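PDB 1TQ5: quercetin 2,3-dioxygenase from Escherichia coli, which catalyses the oxygen-dependent cleavage of quercetin in vitro, releasing carbon monoxide, and carries a divalent metal ion, though its physiological role is unknown. Local coordinates for residues A[41-46]-A[113-118]; A[117-122]-A[154-159]; A[140-145]-A[162-167]; A[166-171]-A[218-223]. All coordinates share one frame; numbering follows the deposited sequence.

Contact 1 (A[41-46]-A[113-118]); sequences RVINDD and HLYQIW
Val42 CG2 lies over one face of the Trp118 indole, displaced toward the ring's rim, 3.8 Å from Trp118 CD2; the His59 ring meets the same tryptophan at about a right angle. The His113 imidazole is engaged at its edge instead. Its NE2 donates to Asp45 OD1 at 2.8 Å, on the syn side of the carboxylate, the two flat groups being nearly coplanar (19° apart), while CD2 of the same ring approaches Asp46 O. With CG anti to the backbone N (chi1 -174°), the His113 ring reaches across to this carboxylate, whose OD2 is salt-bridged to Arg10. The two segments lie on antiparallel neighbours 40-48 and 112-119 in the N-terminal cupin domain, paired in register from Asp46-Leu114 to Val42-Trp118. At Arg41 the ladder slips into a classic beta bulge: Trp118 O takes Arg41 N at 3.0 Å and, weakly, Val42 N at 3.4 Å. The sheet has two unlike faces. Trp118 and Gln116 point to the metal-site side, near His59 and Glu103, and Gln116 NE2 is held by Thr66. Ile43, Asp45, Tyr115 and Ile117 point to the other side, where Tyr115 OH bonds Gln186 of the C-terminal cupin domain. There Ile43 and Ile117 lie side by side, CG1 against CD1 at a tight 3.4 Å, and Ile43 CG2 reaches Tyr115 CD2 at 3.8 Å. Asp46 CB packs on Leu114 CD1, its OD1 turned to Ser20 OG.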
# COMPACT_ATOMS: atom_id res chain seq x y z
N ARG A 41 0.02 1.19 8.98
CA ARG A 41 -0.76 2.25 9.60
C ARG A 41 -1.73 2.99 8.69
O ARG A 41 -2.80 3.41 9.13
CB ARG A 41 0.19 3.26 10.26
CG ARG A 41 1.05 2.68 11.39
CD ARG A 41 0.18 1.99 12.43
NE ARG A 41 0.93 1.63 13.63
CZ ARG A 41 1.42 2.51 14.50
NH1 ARG A 41 1.25 3.82 14.30
NH2 ARG A 41 2.09 2.10 15.57
N VAL A 42 -1.36 3.15 7.42
CA VAL A 42 -2.21 3.89 6.48
C VAL A 42 -2.30 3.27 5.08
O VAL A 42 -1.31 2.78 4.54
CB VAL A 42 -1.68 5.34 6.32
CG1 VAL A 42 -2.58 6.13 5.40
CG2 VAL A 42 -1.57 6.02 7.68
N ILE A 43 -3.51 3.29 4.52
CA ILE A 43 -3.76 2.85 3.15
C ILE A 43 -4.80 3.81 2.63
O ILE A 43 -6.00 3.70 2.93
CB ILE A 43 -4.34 1.41 3.03
CG1 ILE A 43 -3.26 0.36 3.24
CG2 ILE A 43 -4.91 1.21 1.62
CD1 ILE A 43 -2.70 0.33 4.61
N ASN A 44 -4.34 4.79 1.86
CA ASN A 44 -5.23 5.76 1.29
C ASN A 44 -5.32 5.54 -0.21
O ASN A 44 -4.30 5.42 -0.90
CB ASN A 44 -4.76 7.18 1.59
CG ASN A 44 -4.94 7.56 3.05
OD1 ASN A 44 -5.74 6.95 3.76
ND2 ASN A 44 -4.20 8.57 3.50
N ASP A 45 -6.55 5.44 -0.69
CA ASP A 45 -6.85 5.23 -2.10
C ASP A 45 -7.16 6.64 -2.60
O ASP A 45 -8.28 7.12 -2.43
CB ASP A 45 -8.09 4.34 -2.20
CG ASP A 45 -8.41 3.92 -3.62
OD1 ASP A 45 -8.20 4.73 -4.55
OD2 ASP A 45 -8.90 2.78 -3.79
N ASP A 46 -6.17 7.29 -3.21
CA ASP A 46 -6.34 8.67 -3.68
C ASP A 46 -6.48 8.89 -5.18
O ASP A 46 -5.79 8.27 -5.99
CB ASP A 46 -5.18 9.56 -3.21
CG ASP A 46 -4.95 9.49 -1.71
OD1 ASP A 46 -5.93 9.30 -0.97
OD2 ASP A 46 -3.78 9.65 -1.29
N HIS A 113 -4.41 8.32 -10.08
CA HIS A 113 -5.00 7.40 -9.12
C HIS A 113 -3.87 6.61 -8.46
O HIS A 113 -3.10 5.92 -9.14
CB HIS A 113 -5.95 6.44 -9.84
CG HIS A 113 -6.70 5.54 -8.91
ND1 HIS A 113 -7.53 4.54 -9.37
CD2 HIS A 113 -6.76 5.49 -7.56
CE1 HIS A 113 -8.06 3.91 -8.34
NE2 HIS A 113 -7.61 4.47 -7.23
N LEU A 114 -3.76 6.72 -7.15
CA LEU A 114 -2.70 6.02 -6.44
C LEU A 114 -3.05 5.56 -5.03
O LEU A 114 -4.04 6.00 -4.44
CB LEU A 114 -1.45 6.90 -6.37
CG LEU A 114 -1.57 8.25 -5.64
CD1 LEU A 114 -1.80 8.02 -4.16
CD2 LEU A 114 -0.31 9.05 -5.84
N TYR A 115 -2.23 4.65 -4.52
CA TYR A 115 -2.36 4.16 -3.16
C TYR A 115 -1.22 4.80 -2.39
O TYR A 115 -0.08 4.80 -2.86
CB TYR A 115 -2.20 2.64 -3.08
CG TYR A 115 -3.48 1.84 -3.19
CD1 TYR A 115 -3.78 1.12 -4.34
CD2 TYR A 115 -4.38 1.79 -2.12
CE1 TYR A 115 -4.95 0.36 -4.43
CE2 TYR A 115 -5.55 1.04 -2.20
CZ TYR A 115 -5.83 0.32 -3.35
OH TYR A 115 -6.98 -0.44 -3.44
N GLN A 116 -1.52 5.38 -1.23
CA GLN A 116 -0.50 5.98 -0.39
C GLN A 116 -0.45 5.11 0.87
O GLN A 116 -1.37 5.14 1.68
CB GLN A 116 -0.87 7.42 -0.02
CG GLN A 116 -0.46 8.44 -1.06
CD GLN A 116 1.05 8.58 -1.18
OE1 GLN A 116 1.72 9.05 -0.26
NE2 GLN A 116 1.59 8.18 -2.32
N ILE A 117 0.63 4.35 1.01
CA ILE A 117 0.81 3.43 2.13
C ILE A 117 1.84 3.91 3.16
O ILE A 117 2.94 4.31 2.79
CB ILE A 117 1.27 2.06 1.60
CG1 ILE A 117 0.35 1.60 0.45
CG2 ILE A 117 1.29 1.04 2.73
CD1 ILE A 117 -1.11 1.49 0.83
N TRP A 118 1.49 3.84 4.44
CA TRP A 118 2.41 4.23 5.51
C TRP A 118 2.75 3.03 6.37
O TRP A 118 1.87 2.33 6.86
CB TRP A 118 1.80 5.31 6.41
CG TRP A 118 1.63 6.66 5.79
CD1 TRP A 118 1.51 6.96 4.46
CD2 TRP A 118 1.47 7.90 6.48
NE1 TRP A 118 1.27 8.30 4.28
CE2 TRP A 118 1.24 8.90 5.51
CE3 TRP A 118 1.49 8.27 7.84
CZ2 TRP A 118 1.04 10.25 5.85
CZ3 TRP A 118 1.28 9.60 8.17
CH2 TRP A 118 1.06 10.57 7.18

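Contact 2 (A[117-122]-A[154-159]); sequences IWIMPE and LKVHQD
Glu122 and Gln158 stand opposite each other where two loops meet at 59°, and a backbone bond from Glu122 N to His157 O (3.0 Å) ties the two loops without forming a ladder. The segment 117-122 is the chain leaving strand 112-119 of the N-terminal cupin domain; 154-159 begins on the short strand 154-155 of the C-terminal one and runs on as loop, so the contact is part of the seam of the bicupin. His157 is the centre of an inverse gamma turn, which presents its carbonyl to the incoming loop; Pro121 CB also rests on that oxygen, at 3.6 Å. Gln158 does most of the side-chain work. Its chain starts extended and then bends at chi2 (47°), bringing the amide back beside the loop. NE2 donates to the carbonyl of the selenomethionine Met120 at 2.8 Å, with that oxygen close to the amide plane but NE2 itself tilted 30° from the carbonyl plane. At the other end of the amide, OE1 accepts Asp159 N at 2.6 Å, so both ends fix the group's rotation. A leucine here would probably leave the Met120 carbonyl without its amide donor and let the backbone at Asp159 lose its local acceptor. Glu122 crosses this amide obliquely, CB lying 3.4 Å from Gln158 OE1. His157 N is bonded to Glu63 of strand 63-70. On the buried side, Ile119 meets Gln158 obliquely through its CG2 branch, 3.9 Å from Gln158 CG, and Ile119 CD1 just reaches Val156 CG2 at 4.5 Å.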
# COMPACT_ATOMS: atom_id res chain seq x y z
N ILE A 117 0.63 4.35 1.01
CA ILE A 117 0.81 3.43 2.13
C ILE A 117 1.84 3.91 3.16
O ILE A 117 2.94 4.31 2.79
CB ILE A 117 1.27 2.06 1.60
CG1 ILE A 117 0.35 1.60 0.45
CG2 ILE A 117 1.29 1.04 2.73
CD1 ILE A 117 -1.11 1.49 0.83
N TRP A 118 1.49 3.84 4.44
CA TRP A 118 2.41 4.23 5.51
C TRP A 118 2.75 3.03 6.37
O TRP A 118 1.87 2.33 6.86
CB TRP A 118 1.80 5.31 6.41
CG TRP A 118 1.63 6.66 5.79
CD1 TRP A 118 1.51 6.96 4.46
CD2 TRP A 118 1.47 7.90 6.48
NE1 TRP A 118 1.27 8.30 4.28
CE2 TRP A 118 1.24 8.90 5.51
CE3 TRP A 118 1.49 8.27 7.84
CZ2 TRP A 118 1.04 10.25 5.85
CZ3 TRP A 118 1.28 9.60 8.17
CH2 TRP A 118 1.06 10.57 7.18
N ILE A 119 4.05 2.79 6.55
CA ILE A 119 4.51 1.68 7.36
C ILE A 119 5.41 2.18 8.48
O ILE A 119 6.40 2.86 8.24
CB ILE A 119 5.27 0.67 6.48
CG1 ILE A 119 4.30 0.04 5.48
CG2 ILE A 119 5.93 -0.42 7.36
CD1 ILE A 119 4.98 -0.81 4.43
N MSE A 120 5.05 1.84 9.72
CA MSE A 120 5.86 2.27 10.86
C MSE A 120 7.21 1.58 10.83
O MSE A 120 7.30 0.37 10.74
CB MSE A 120 5.16 1.93 12.17
CG MSE A 120 6.05 2.18 13.38
SE MSE A 120 5.30 1.73 14.95
CE MSE A 120 4.83 3.37 15.56
N PRO A 121 8.30 2.36 10.90
CA PRO A 121 9.63 1.75 10.88
C PRO A 121 9.92 1.14 12.25
O PRO A 121 9.61 1.75 13.27
CB PRO A 121 10.54 2.92 10.54
CG PRO A 121 9.86 4.06 11.25
CD PRO A 121 8.40 3.84 10.93
N GLU A 122 10.50 -0.05 12.27
CA GLU A 122 10.81 -0.69 13.55
C GLU A 122 11.96 0.05 14.21
O GLU A 122 12.16 -0.05 15.42
CB GLU A 122 11.15 -2.17 13.34
CG GLU A 122 12.34 -2.45 12.45
CD GLU A 122 12.53 -3.93 12.20
OE1 GLU A 122 12.62 -4.69 13.19
OE2 GLU A 122 12.59 -4.35 11.02
N LEU A 154 12.53 -3.57 -2.98
CA LEU A 154 13.01 -2.33 -2.39
C LEU A 154 13.12 -2.53 -0.89
O LEU A 154 12.31 -3.24 -0.29
CB LEU A 154 12.03 -1.18 -2.68
CG LEU A 154 11.99 -0.59 -4.10
CD1 LEU A 154 10.81 0.37 -4.22
CD2 LEU A 154 13.30 0.13 -4.40
N LYS A 155 14.13 -1.92 -0.27
CA LYS A 155 14.30 -2.08 1.17
C LYS A 155 13.27 -1.29 1.97
O LYS A 155 12.88 -0.19 1.60
CB LYS A 155 15.70 -1.64 1.61
CG LYS A 155 15.89 -1.71 3.12
CD LYS A 155 17.36 -1.70 3.53
CE LYS A 155 18.04 -3.01 3.17
NZ LYS A 155 19.48 -3.02 3.57
N VAL A 156 12.83 -1.88 3.07
CA VAL A 156 11.87 -1.24 3.96
C VAL A 156 12.45 -1.45 5.35
O VAL A 156 12.90 -2.54 5.68
CB VAL A 156 10.45 -1.88 3.83
CG1 VAL A 156 10.46 -3.32 4.30
CG2 VAL A 156 9.44 -1.05 4.61
N HIS A 157 12.46 -0.39 6.16
CA HIS A 157 13.00 -0.46 7.51
C HIS A 157 11.98 -1.00 8.50
O HIS A 157 11.60 -0.34 9.47
CB HIS A 157 13.46 0.93 7.95
CG HIS A 157 14.59 1.48 7.13
ND1 HIS A 157 15.85 0.92 7.14
CD2 HIS A 157 14.64 2.51 6.26
CE1 HIS A 157 16.63 1.60 6.32
NE2 HIS A 157 15.92 2.57 5.77
N GLN A 158 11.54 -2.23 8.26
CA GLN A 158 10.56 -2.88 9.11
C GLN A 158 10.56 -4.36 8.77
O GLN A 158 10.79 -4.74 7.62
CB GLN A 158 9.17 -2.26 8.87
CG GLN A 158 8.02 -2.84 9.67
CD GLN A 158 8.34 -3.02 11.14
OE1 GLN A 158 8.93 -4.02 11.54
NE2 GLN A 158 7.95 -2.04 11.95
N ASP A 159 10.34 -5.20 9.77
CA ASP A 159 10.32 -6.65 9.56
C ASP A 159 9.05 -7.02 8.81
O ASP A 159 8.15 -7.66 9.36
CB ASP A 159 10.34 -7.37 10.91
CG ASP A 159 10.39 -8.88 10.76
OD1 ASP A 159 9.99 -9.59 11.71
OD2 ASP A 159 10.83 -9.36 9.70

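Contact 3 (A[140-145]-A[162-167]); sequences GKQLVL and LYRWAL
Fully extended from chi1 (-174°) to chi4, the side chain of Lys141 runs out across the faces of two aromatic rings on the opposite strand. Its CD sits 3.9 Å from the centroid of the Trp165 six-membered ring, and its CE 3.7 Å from that of Tyr163; NZ stands farther above the tyrosine in a cation-pi contact. Leu143 CD1 covers the opposite face of Tyr163, whose OH is bonded to Glu161. On the other side of the sheet a straight Gln142 chain and an Arg164 chain bent at chi3 (58°) lie alongside each other. Arg164 NH1 meets a lone pair of Gln142 OE1 at 2.6 Å, nearly in both planes, and NE adds a weak bond at 3.2 Å. The strands 141-146 and 161-167 are antiparallel neighbours in the C-terminal cupin sheet, with a classic bulge where Leu162 O receives Val144 N at 2.8 Å and, weakly, Leu145 N at 3.3 Å. An alanine in place of Trp165 would remove the flat surface under Lys141, whose methylenes would probably be freer to swing away from Tyr163. At the bulge Leu145 CD1 packs against Leu162 CD2 at 3.8 Å, while Arg164 NH2 reaches Gly88 O in the N-terminal domain.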
# COMPACT_ATOMS: atom_id res chain seq x y z
N GLY A 140 2.64 -13.27 -11.61
CA GLY A 140 3.16 -14.10 -10.54
C GLY A 140 3.29 -13.36 -9.23
O GLY A 140 2.81 -12.23 -9.09
N LYS A 141 3.93 -14.01 -8.26
CA LYS A 141 4.14 -13.44 -6.93
C LYS A 141 5.45 -12.64 -6.92
O LYS A 141 6.54 -13.21 -6.80
CB LYS A 141 4.21 -14.57 -5.90
CG LYS A 141 4.29 -14.14 -4.46
CD LYS A 141 4.31 -15.36 -3.55
CE LYS A 141 4.29 -14.98 -2.08
NZ LYS A 141 4.22 -16.19 -1.20
N GLN A 142 5.32 -11.33 -7.05
CA GLN A 142 6.48 -10.44 -7.09
C GLN A 142 6.74 -9.72 -5.77
O GLN A 142 5.83 -9.14 -5.18
CB GLN A 142 6.28 -9.41 -8.21
CG GLN A 142 7.43 -8.44 -8.37
CD GLN A 142 7.17 -7.45 -9.49
OE1 GLN A 142 6.30 -6.58 -9.39
NE2 GLN A 142 7.93 -7.58 -10.58
N LEU A 143 7.99 -9.76 -5.32
CA LEU A 143 8.38 -9.12 -4.06
C LEU A 143 8.67 -7.64 -4.29
O LEU A 143 9.56 -7.29 -5.07
CB LEU A 143 9.62 -9.82 -3.51
CG LEU A 143 10.12 -9.41 -2.13
CD1 LEU A 143 9.05 -9.67 -1.07
CD2 LEU A 143 11.39 -10.19 -1.81
N VAL A 144 7.94 -6.78 -3.60
CA VAL A 144 8.10 -5.33 -3.75
C VAL A 144 8.93 -4.70 -2.63
O VAL A 144 9.80 -3.87 -2.89
CB VAL A 144 6.73 -4.63 -3.81
CG1 VAL A 144 6.91 -3.12 -3.94
CG2 VAL A 144 5.94 -5.16 -5.01
N LEU A 145 8.64 -5.09 -1.39
CA LEU A 145 9.38 -4.57 -0.24
C LEU A 145 9.90 -5.74 0.59
O LEU A 145 9.26 -6.79 0.66
CB LEU A 145 8.48 -3.70 0.64
CG LEU A 145 7.85 -2.44 0.05
CD1 LEU A 145 7.00 -1.76 1.12
CD2 LEU A 145 8.93 -1.50 -0.46
N LEU A 162 6.21 -7.22 1.30
CA LEU A 162 5.05 -6.82 0.51
C LEU A 162 5.19 -7.45 -0.87
O LEU A 162 6.23 -7.34 -1.52
CB LEU A 162 4.99 -5.29 0.36
CG LEU A 162 3.91 -4.74 -0.59
CD1 LEU A 162 2.51 -5.13 -0.10
CD2 LEU A 162 4.03 -3.22 -0.69
N TYR A 163 4.13 -8.12 -1.30
CA TYR A 163 4.11 -8.77 -2.60
C TYR A 163 2.98 -8.20 -3.46
O TYR A 163 1.93 -7.82 -2.94
CB TYR A 163 3.85 -10.26 -2.45
CG TYR A 163 4.87 -11.03 -1.66
CD1 TYR A 163 5.89 -11.74 -2.30
CD2 TYR A 163 4.81 -11.07 -0.27
CE1 TYR A 163 6.81 -12.47 -1.57
CE2 TYR A 163 5.74 -11.80 0.47
CZ TYR A 163 6.73 -12.50 -0.19
OH TYR A 163 7.66 -13.22 0.54
N ARG A 164 3.23 -8.11 -4.76
CA ARG A 164 2.20 -7.69 -5.70
C ARG A 164 1.91 -9.02 -6.39
O ARG A 164 2.78 -9.61 -7.02
CB ARG A 164 2.72 -6.68 -6.72
CG ARG A 164 1.70 -6.38 -7.80
CD ARG A 164 2.09 -5.20 -8.68
NE ARG A 164 3.38 -5.37 -9.33
CZ ARG A 164 3.89 -4.49 -10.20
NH1 ARG A 164 5.07 -4.71 -10.76
NH2 ARG A 164 3.20 -3.40 -10.52
N TRP A 165 0.68 -9.50 -6.24
CA TRP A 165 0.28 -10.79 -6.78
C TRP A 165 -0.73 -10.67 -7.92
O TRP A 165 -1.88 -10.29 -7.70
CB TRP A 165 -0.33 -11.63 -5.65
CG TRP A 165 -0.01 -13.09 -5.70
CD1 TRP A 165 0.12 -13.87 -6.82
CD2 TRP A 165 0.18 -13.96 -4.58
NE1 TRP A 165 0.37 -15.17 -6.46
CE2 TRP A 165 0.42 -15.25 -5.09
CE3 TRP A 165 0.17 -13.77 -3.20
CZ2 TRP A 165 0.65 -16.35 -4.26
CZ3 TRP A 165 0.40 -14.86 -2.37
CH2 TRP A 165 0.64 -16.14 -2.91
N ALA A 166 -0.30 -11.00 -9.14
CA ALA A 166 -1.21 -10.95 -10.28
C ALA A 166 -1.71 -12.37 -10.52
O ALA A 166 -0.91 -13.30 -10.64
CB ALA A 166 -0.48 -10.43 -11.52
N LEU A 167 -3.02 -12.55 -10.57
CA LEU A 167 -3.60 -13.87 -10.78
C LEU A 167 -4.61 -13.89 -11.91
O LEU A 167 -5.47 -13.01 -12.01
CB LEU A 167 -4.30 -14.36 -9.50
CG LEU A 167 -3.45 -14.61 -8.25
CD1 LEU A 167 -4.37 -15.04 -7.12
CD2 LEU A 167 -2.41 -15.68 -8.52

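Contact 4 (A[166-171]-A[218-223]); sequences ALLKDE and DSDSEV
Ser221 N donates to Leu167 O at 2.7 Å, nearly straight (169°), and Leu167 N returns a bond to Ser221 O at 2.9 Å. This reciprocal pair is the last rung of the antiparallel ladder between strands 161-167 and 221-228 in the C-terminal cupin; past it, a side chain takes over from the backbone. Asp220, with CG beside its own backbone N (chi1 -58°), swings its carboxylate across to the other chain. There OD1 accepts Lys169 N at 3.1 Å, the donor lying 36° out of the carboxylate plane, and the same oxygen touches Leu168 CD2 at 3.6 Å. Residues 168-171 form a type II beta turn, closed by Glu171 N to Leu168 O at 3.0 Å and braced by Glu171 OE2, which takes Leu168 N at 2.7 Å. The extended Lys169 chain passes alongside the backbone of the facing loop, its CG 3.6 Å from Asp218 O. That loop is stiffened in turn by Ser221 OG, which donates to Ser219 O. Ser219 OG bonds Asn191, at the start of strand 191-194. Leu167 is directed inward onto Ile215 and Ala217 of strand 213-217, Val223 packs on Ile185 and Val187 of strand 182-187, and Glu222 OE2 reaches Tyr67 OH of strand 63-70 in the N-terminal domain.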
# COMPACT_ATOMS: atom_id res chain seq x y z
N ALA A 166 -0.30 -11.00 -9.14
CA ALA A 166 -1.21 -10.95 -10.28
C ALA A 166 -1.71 -12.37 -10.52
O ALA A 166 -0.91 -13.30 -10.64
CB ALA A 166 -0.48 -10.43 -11.52
N LEU A 167 -3.02 -12.55 -10.57
CA LEU A 167 -3.60 -13.87 -10.78
C LEU A 167 -4.61 -13.89 -11.91
O LEU A 167 -5.47 -13.01 -12.01
CB LEU A 167 -4.30 -14.36 -9.50
CG LEU A 167 -3.45 -14.61 -8.25
CD1 LEU A 167 -4.37 -15.04 -7.12
CD2 LEU A 167 -2.41 -15.68 -8.52
N LEU A 168 -4.50 -14.89 -12.77
CA LEU A 168 -5.42 -15.04 -13.89
C LEU A 168 -6.67 -15.73 -13.35
O LEU A 168 -6.65 -16.30 -12.26
CB LEU A 168 -4.78 -15.91 -14.98
CG LEU A 168 -3.55 -15.31 -15.66
CD1 LEU A 168 -2.88 -16.37 -16.53
CD2 LEU A 168 -3.95 -14.09 -16.48
N LYS A 169 -7.75 -15.67 -14.11
CA LYS A 169 -9.00 -16.30 -13.70
C LYS A 169 -8.76 -17.78 -13.42
O LYS A 169 -8.00 -18.44 -14.13
CB LYS A 169 -10.05 -16.13 -14.80
CG LYS A 169 -11.43 -16.63 -14.44
CD LYS A 169 -12.42 -16.36 -15.57
CE LYS A 169 -13.83 -16.79 -15.19
NZ LYS A 169 -14.79 -16.58 -16.31
N ASP A 170 -9.42 -18.30 -12.39
CA ASP A 170 -9.30 -19.70 -12.00
C ASP A 170 -7.92 -20.12 -11.48
O ASP A 170 -7.66 -21.30 -11.27
CB ASP A 170 -9.70 -20.62 -13.16
CG ASP A 170 -11.21 -20.69 -13.36
OD1 ASP A 170 -11.83 -19.63 -13.62
OD2 ASP A 170 -11.77 -21.80 -13.26
N GLU A 171 -7.04 -19.15 -11.28
CA GLU A 171 -5.70 -19.45 -10.77
C GLU A 171 -5.76 -19.52 -9.25
O GLU A 171 -6.69 -19.00 -8.63
CB GLU A 171 -4.71 -18.37 -11.20
CG GLU A 171 -3.32 -18.52 -10.60
CD GLU A 171 -2.31 -17.55 -11.20
OE1 GLU A 171 -1.14 -17.54 -10.74
OE2 GLU A 171 -2.67 -16.81 -12.14
N ASP A 218 -11.39 -15.38 -9.01
CA ASP A 218 -12.65 -15.61 -9.70
C ASP A 218 -12.64 -14.91 -11.06
O ASP A 218 -13.48 -15.18 -11.93
CB ASP A 218 -13.81 -15.11 -8.83
CG ASP A 218 -13.75 -15.66 -7.41
OD1 ASP A 218 -13.69 -16.90 -7.25
OD2 ASP A 218 -13.77 -14.85 -6.46
N SER A 219 -11.70 -13.99 -11.22
CA SER A 219 -11.50 -13.24 -12.45
C SER A 219 -10.05 -12.77 -12.39
O SER A 219 -9.43 -12.86 -11.34
CB SER A 219 -12.46 -12.04 -12.53
OG SER A 219 -12.29 -11.17 -11.42
N ASP A 220 -9.50 -12.30 -13.51
CA ASP A 220 -8.12 -11.82 -13.50
C ASP A 220 -8.06 -10.79 -12.38
O ASP A 220 -8.87 -9.87 -12.33
CB ASP A 220 -7.75 -11.16 -14.83
CG ASP A 220 -7.92 -12.09 -16.01
OD1 ASP A 220 -7.43 -13.24 -15.94
OD2 ASP A 220 -8.53 -11.67 -17.02
N SER A 221 -7.08 -10.93 -11.49
CA SER A 221 -6.98 -10.00 -10.38
C SER A 221 -5.55 -9.64 -10.03
O SER A 221 -4.60 -10.16 -10.62
CB SER A 221 -7.64 -10.61 -9.14
OG SER A 221 -8.95 -11.07 -9.43
N GLU A 222 -5.43 -8.73 -9.07
CA GLU A 222 -4.13 -8.32 -8.56
C GLU A 222 -4.35 -7.88 -7.13
O GLU A 222 -5.26 -7.11 -6.84
CB GLU A 222 -3.55 -7.15 -9.37
CG GLU A 222 -2.20 -6.68 -8.84
CD GLU A 222 -1.58 -5.58 -9.68
OE1 GLU A 222 -1.38 -5.80 -10.89
OE2 GLU A 222 -1.30 -4.49 -9.13
N VAL A 223 -3.53 -8.41 -6.23
CA VAL A 223 -3.62 -8.06 -4.82
C VAL A 223 -2.25 -7.73 -4.28
O VAL A 223 -1.23 -8.16 -4.82
CB VAL A 223 -4.20 -9.21 -3.96
CG1 VAL A 223 -5.60 -9.57 -4.42
CG2 VAL A 223 -3.28 -10.43 -4.02

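Contact 1 lies deepest, its centre about 6 Å from that of the chain, and contact 4 farthest out, its centre at about 19 Å, where the strand pairing ends and an exposed turn and loop take over. Contacts 1 and 3 are antiparallel ladders with a classic bulge, in the N- and C-terminal cupins respectively; contact 1 turns one face, with Trp118 and Gln116, to the metal site and the other to the C-terminal domain, whereas contact 3 sets rings and a lysine on one face and an arginine-glutamine pair on the other. Contact 2 continues strand 112-119 into the domain seam and touches contact 3 through Leu154 N to Val144 O. Contacts 3 and 4 join strand 161-167 to its two neighbours, 141-146 and 221-228.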